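PDB 5YY3: cyclopenase asqI from Emericella nidulans, which catalyses the zinc-dependent conversion of 4'-methoxycyclopenine into 4'-methoxyviridicatin, a ring-contracting step in aspoquinolone biosynthesis. Local coordinates for residues L167-D179 and R224-L236. Numbering follows the deposited sequence.
Sequences LHGHALLSYWRDD and RYETESLCWSLPL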
loop_
_atom_site.group_PDB
_atom_site.type_symbol
_atom_site.label_atom_id
_atom_site.label_comp_id
_atom_site.label_asym_id
_atom_site.label_seq_id
_atom_site.Cartn_x
_atom_site.Cartn_y
_atom_site.Cartn_z
ATOM N N LEU A 167 1.273 8.599 6.749
ATOM C CA LEU A 167 2.182 7.494 6.495
ATOM C C LEU A 167 2.688 7.435 5.042
ATOM O O LEU A 167 2.581 6.403 4.379
ATOM C CB LEU A 167 1.483 6.179 6.860
ATOM C CG LEU A 167 1.276 5.969 8.360
ATOM C CD1 LEU A 167 0.369 4.788 8.624
ATOM C CD2 LEU A 167 2.615 5.785 9.083
ATOM N N HIS A 168 3.236 8.541 4.551
ATOM C CA HIS A 168 3.732 8.617 3.178
ATOM C C HIS A 168 5.237 8.830 3.202
ATOM O O HIS A 168 5.822 8.980 4.271
ATOM C CB HIS A 168 3.029 9.742 2.398
ATOM C CG HIS A 168 1.548 9.546 2.274
ATOM N ND1 HIS A 168 0.985 8.578 1.468
ATOM C CD2 HIS A 168 0.505 10.176 2.883
ATOM C CE1 HIS A 168 -0.335 8.626 1.568
ATOM N NE2 HIS A 168 -0.650 9.584 2.425
ATOM N N GLY A 169 5.863 8.829 2.030
ATOM C CA GLY A 169 7.295 9.047 1.934
ATOM C C GLY A 169 8.115 8.116 2.808
ATOM O O GLY A 169 7.978 6.891 2.739
ATOM N N HIS A 170 8.967 8.705 3.643
ATOM C CA HIS A 170 9.798 7.938 4.552
ATOM C C HIS A 170 9.305 8.077 5.999
ATOM O O HIS A 170 10.103 8.047 6.938
ATOM C CB HIS A 170 11.262 8.386 4.441
ATOM C CG HIS A 170 11.936 7.978 3.165
ATOM N ND1 HIS A 170 11.999 8.799 2.057
ATOM C CD2 HIS A 170 12.597 6.842 2.829
ATOM C CE1 HIS A 170 12.663 8.183 1.092
ATOM N NE2 HIS A 170 13.040 6.993 1.536
ATOM N N ALA A 171 7.993 8.234 6.184
ATOM C CA ALA A 171 7.443 8.388 7.530
ATOM C C ALA A 171 7.710 7.158 8.402
ATOM O O ALA A 171 7.869 7.274 9.619
ATOM C CB ALA A 171 5.957 8.675 7.471
ATOM N N LEU A 172 7.760 5.980 7.792
ATOM C CA LEU A 172 7.973 4.769 8.571
ATOM C C LEU A 172 9.324 4.779 9.297
ATOM O O LEU A 172 9.474 4.135 10.346
ATOM C CB LEU A 172 7.850 3.527 7.677
ATOM C CG LEU A 172 6.417 3.116 7.283
ATOM C CD1 LEU A 172 6.420 1.851 6.421
ATOM C CD2 LEU A 172 5.520 2.932 8.515
ATOM N N LEU A 173 10.289 5.514 8.748
ATOM C CA LEU A 173 11.658 5.571 9.295
ATOM C C LEU A 173 11.770 6.493 10.509
ATOM O O LEU A 173 12.839 6.663 11.094
ATOM C CB LEU A 173 12.633 6.048 8.229
ATOM C CG LEU A 173 12.751 5.080 7.053
ATOM C CD1 LEU A 173 13.801 5.584 6.052
ATOM C CD2 LEU A 173 13.099 3.690 7.591
ATOM N N SER A 174 10.657 7.109 10.860
ATOM C CA SER A 174 10.571 7.968 12.025
ATOM C C SER A 174 11.193 7.340 13.291
ATOM O O SER A 174 11.822 8.041 14.078
ATOM C CB SER A 174 9.082 8.349 12.217
ATOM O OG SER A 174 8.699 8.343 13.570
ATOM N N TYR A 175 11.037 6.029 13.478
ATOM C CA TYR A 175 11.603 5.357 14.669
ATOM C C TYR A 175 13.127 5.525 14.735
ATOM O O TYR A 175 13.731 5.655 15.805
ATOM C CB TYR A 175 11.251 3.852 14.698
ATOM C CG TYR A 175 11.977 3.028 13.648
ATOM C CD1 TYR A 175 11.443 2.860 12.368
ATOM C CD2 TYR A 175 13.200 2.421 13.933
ATOM C CE1 TYR A 175 12.111 2.117 11.405
ATOM C CE2 TYR A 175 13.877 1.692 12.979
ATOM C CZ TYR A 175 13.329 1.533 11.716
ATOM O OH TYR A 175 14.013 0.796 10.762
ATOM N N TRP A 176 13.738 5.534 13.564
ATOM C CA TRP A 176 15.170 5.650 13.450
ATOM C C TRP A 176 15.588 7.117 13.599
ATOM O O TRP A 176 16.523 7.427 14.333
ATOM C CB TRP A 176 15.606 5.083 12.104
ATOM C CG TRP A 176 17.009 4.613 11.984
ATOM C CD1 TRP A 176 17.464 3.358 12.226
ATOM C CD2 TRP A 176 18.139 5.370 11.501
ATOM N NE1 TRP A 176 18.811 3.283 11.948
ATOM C CE2 TRP A 176 19.246 4.500 11.502
ATOM C CE3 TRP A 176 18.311 6.689 11.075
ATOM C CZ2 TRP A 176 20.520 4.914 11.097
ATOM C CZ3 TRP A 176 19.587 7.101 10.675
ATOM C CH2 TRP A 176 20.671 6.215 10.697
ATOM N N ARG A 177 14.893 8.024 12.921
ATOM C CA ARG A 177 15.269 9.446 12.995
ATOM C C ARG A 177 14.975 10.073 14.361
ATOM O O ARG A 177 15.702 10.974 14.805
ATOM C CB ARG A 177 14.565 10.242 11.903
ATOM C CG ARG A 177 14.912 9.801 10.468
ATOM C CD ARG A 177 14.322 10.787 9.451
ATOM N NE ARG A 177 12.909 11.024 9.732
ATOM C CZ ARG A 177 11.897 10.507 9.034
ATOM N NH1 ARG A 177 12.117 9.739 7.972
ATOM N NH2 ARG A 177 10.654 10.768 9.395
ATOM N N ASP A 178 13.924 9.601 15.034
ATOM C CA ASP A 178 13.573 10.124 16.355
ATOM C C ASP A 178 14.269 9.382 17.480
ATOM O O ASP A 178 14.006 9.653 18.653
ATOM C CB ASP A 178 12.071 10.037 16.604
ATOM C CG ASP A 178 11.288 11.038 15.812
ATOM O OD1 ASP A 178 11.727 12.183 15.692
ATOM O OD2 ASP A 178 10.195 10.679 15.324
ATOM N N ASP A 179 15.113 8.418 17.147
ATOM C CA ASP A 179 15.759 7.648 18.198
ATOM C C ASP A 179 16.485 8.584 19.168
ATOM O O ASP A 179 17.310 9.408 18.758
ATOM C CB ASP A 179 16.715 6.622 17.612
ATOM C CG ASP A 179 17.385 5.794 18.676
ATOM O OD1 ASP A 179 18.314 6.313 19.323
ATOM O OD2 ASP A 179 16.985 4.626 18.871
ATOM N N ARG A 224 23.957 4.433 6.490
ATOM C CA ARG A 224 23.087 3.724 7.411
ATOM C C ARG A 224 21.586 4.056 7.202
ATOM O O ARG A 224 20.737 3.153 7.170
ATOM C CB ARG A 224 23.508 4.029 8.848
ATOM C CG ARG A 224 24.842 3.394 9.255
ATOM C CD ARG A 224 25.128 3.666 10.723
ATOM N NE ARG A 224 26.366 3.043 11.183
ATOM C CZ ARG A 224 26.427 1.838 11.737
ATOM N NH1 ARG A 224 25.320 1.120 11.887
ATOM N NH2 ARG A 224 27.591 1.338 12.122
ATOM N N TYR A 225 21.264 5.344 7.078
ATOM C CA TYR A 225 19.896 5.771 6.809
ATOM C C TYR A 225 19.340 5.172 5.519
ATOM O O TYR A 225 18.180 4.739 5.457
ATOM C CB TYR A 225 19.822 7.283 6.706
ATOM C CG TYR A 225 18.404 7.825 6.579
ATOM C CD1 TYR A 225 17.475 7.625 7.596
ATOM C CD2 TYR A 225 18.001 8.541 5.448
ATOM C CE1 TYR A 225 16.180 8.138 7.503
ATOM C CE2 TYR A 225 16.702 9.063 5.343
ATOM C CZ TYR A 225 15.798 8.846 6.379
ATOM O OH TYR A 225 14.511 9.347 6.326
ATOM N N GLU A 226 20.168 5.162 4.484
ATOM C CA GLU A 226 19.733 4.656 3.199
ATOM C C GLU A 226 19.577 3.151 3.272
ATOM O O GLU A 226 18.622 2.598 2.738
ATOM C CB GLU A 226 20.716 5.056 2.105
ATOM C CG GLU A 226 20.534 6.499 1.663
ATOM C CD GLU A 226 20.998 6.731 0.240
ATOM O OE1 GLU A 226 22.185 6.474 -0.056
ATOM O OE2 GLU A 226 20.179 7.171 -0.592
ATOM N N THR A 227 20.513 2.487 3.945
ATOM C CA THR A 227 20.420 1.043 4.122
ATOM C C THR A 227 19.165 0.692 4.929
ATOM O O THR A 227 18.486 -0.295 4.640
ATOM C CB THR A 227 21.679 0.492 4.814
ATOM O OG1 THR A 227 22.815 0.720 3.962
ATOM C CG2 THR A 227 21.545 -0.998 5.105
ATOM N N GLU A 228 18.857 1.504 5.936
ATOM C CA GLU A 228 17.673 1.279 6.760
ATOM C C GLU A 228 16.428 1.426 5.894
ATOM O O GLU A 228 15.456 0.670 6.034
ATOM C CB GLU A 228 17.620 2.259 7.931
ATOM C CG GLU A 228 16.607 1.888 9.003
ATOM C CD GLU A 228 17.142 0.850 9.981
ATOM O OE1 GLU A 228 18.262 0.329 9.761
ATOM O OE2 GLU A 228 16.440 0.561 10.982
ATOM N N SER A 229 16.463 2.411 5.003
ATOM C CA SER A 229 15.424 2.584 3.998
ATOM C C SER A 229 15.189 1.319 3.143
ATOM O O SER A 229 14.055 0.910 2.932
ATOM C CB SER A 229 15.772 3.765 3.097
ATOM O OG SER A 229 14.594 4.294 2.507
ATOM N N LEU A 230 16.263 0.705 2.660
ATOM C CA LEU A 230 16.149 -0.472 1.818
ATOM C C LEU A 230 15.514 -1.651 2.546
ATOM O O LEU A 230 14.878 -2.506 1.926
ATOM C CB LEU A 230 17.525 -0.878 1.298
ATOM C CG LEU A 230 17.797 -0.600 -0.175
ATOM C CD1 LEU A 230 17.274 0.761 -0.537
ATOM C CD2 LEU A 230 19.287 -0.690 -0.443
ATOM N N CYS A 231 15.695 -1.701 3.861
ATOM C CA CYS A 231 15.168 -2.805 4.648
ATOM C C CYS A 231 13.636 -2.819 4.610
ATOM O O CYS A 231 13.004 -3.878 4.611
ATOM C CB CYS A 231 15.681 -2.711 6.084
ATOM S SG CYS A 231 17.497 -2.782 6.221
ATOM N N TRP A 232 13.043 -1.637 4.564
ATOM C CA TRP A 232 11.602 -1.545 4.471
ATOM C C TRP A 232 11.152 -1.429 3.023
ATOM O O TRP A 232 9.979 -1.199 2.751
ATOM C CB TRP A 232 11.102 -0.351 5.275
ATOM C CG TRP A 232 11.419 -0.451 6.721
ATOM C CD1 TRP A 232 12.439 0.169 7.385
ATOM C CD2 TRP A 232 10.705 -1.215 7.701
ATOM N NE1 TRP A 232 12.398 -0.154 8.722
ATOM C CE2 TRP A 232 11.345 -1.002 8.943
ATOM C CE3 TRP A 232 9.581 -2.057 7.650
ATOM C CZ2 TRP A 232 10.898 -1.600 10.130
ATOM C CZ3 TRP A 232 9.140 -2.665 8.834
ATOM C CH2 TRP A 232 9.797 -2.427 10.053
ATOM N N SER A 233 12.104 -1.572 2.107
ATOM C CA SER A 233 11.842 -1.479 0.671
ATOM C C SER A 233 11.384 -0.087 0.257
ATOM O O SER A 233 10.647 0.052 -0.710
ATOM C CB SER A 233 10.800 -2.518 0.229
ATOM O OG SER A 233 11.381 -3.813 0.131
ATOM N N LEU A 234 11.838 0.938 0.981
ATOM C CA LEU A 234 11.524 2.326 0.643
ATOM C C LEU A 234 12.568 2.905 -0.328
ATOM O O LEU A 234 13.645 2.345 -0.497
ATOM C CB LEU A 234 11.438 3.167 1.918
ATOM C CG LEU A 234 10.418 2.670 2.942
ATOM C CD1 LEU A 234 10.440 3.512 4.211
ATOM C CD2 LEU A 234 9.042 2.686 2.320
ATOM N N PRO A 235 12.240 4.008 -0.999
ATOM C CA PRO A 235 13.231 4.515 -1.950
ATOM C C PRO A 235 14.514 5.047 -1.310
ATOM O O PRO A 235 14.554 5.382 -0.122
ATOM C CB PRO A 235 12.476 5.643 -2.684
ATOM C CG PRO A 235 11.200 5.818 -1.993
ATOM C CD PRO A 235 10.901 4.585 -1.224
ATOM N N LEU A 236 15.568 5.095 -2.111
ATOM C CA LEU A 236 16.797 5.738 -1.694
ATOM C C LEU A 236 16.527 7.241 -1.594
ATOM O O LEU A 236 15.563 7.754 -2.173
ATOM C CB LEU A 236 17.928 5.437 -2.682
ATOM C CG LEU A 236 18.482 4.007 -2.783
ATOM C CD1 LEU A 236 19.427 3.871 -3.975
ATOM C CD2 LEU A 236 19.181 3.563 -1.500
HETATM O O HOH W 1 19.746 0.578 12.110
#
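One face of the Trp176 indole lies against Glu228 CG, a CH-pi contact 4.0 Å from the centroid of the five-membered ring, and against Tyr225 CA. Trp176 CE3 lies at the edge of the obliquely set Tyr225 ring, 3.7 Å from Tyr225 CD1. At the indole edge, NE1 donates to a water that also contacts Glu228 OE1. The Tyr175 and Trp232 rings meet rim to rim, their planes 72° apart. Trp232 NE1 donates in its own ring plane to Tyr175 OH, 2.8 Å away and nearly straight at 174°. That hydroxyl is modelled as donor to Glu228 OE2, but doubtfully close. Glu228 bends at chi2 (82°), turning its carboxylate toward Tyr175. Both segments lie in the hemocyanin copper-type domain of this tyrosinase-family zinc enzyme. The Trp176 side chain is about 10 Å from that of zinc ligand His186. The turn and 3-10 segment before helix 174-177, and that helix itself, pack on the C-terminal part of helix 210-231, which a Schellman motif closes at Ser233. Leu173 fills the middle, CD2 against Trp232 CD1 (3.6 Å), CD1 oblique to the Tyr225 ring. Arg177 NH1 bonds both Tyr225 OH (2.9 Å) and His170 O. His170 NE2 and Ser229 OG donate to Pro235 O from opposite faces of its carbonyl plane.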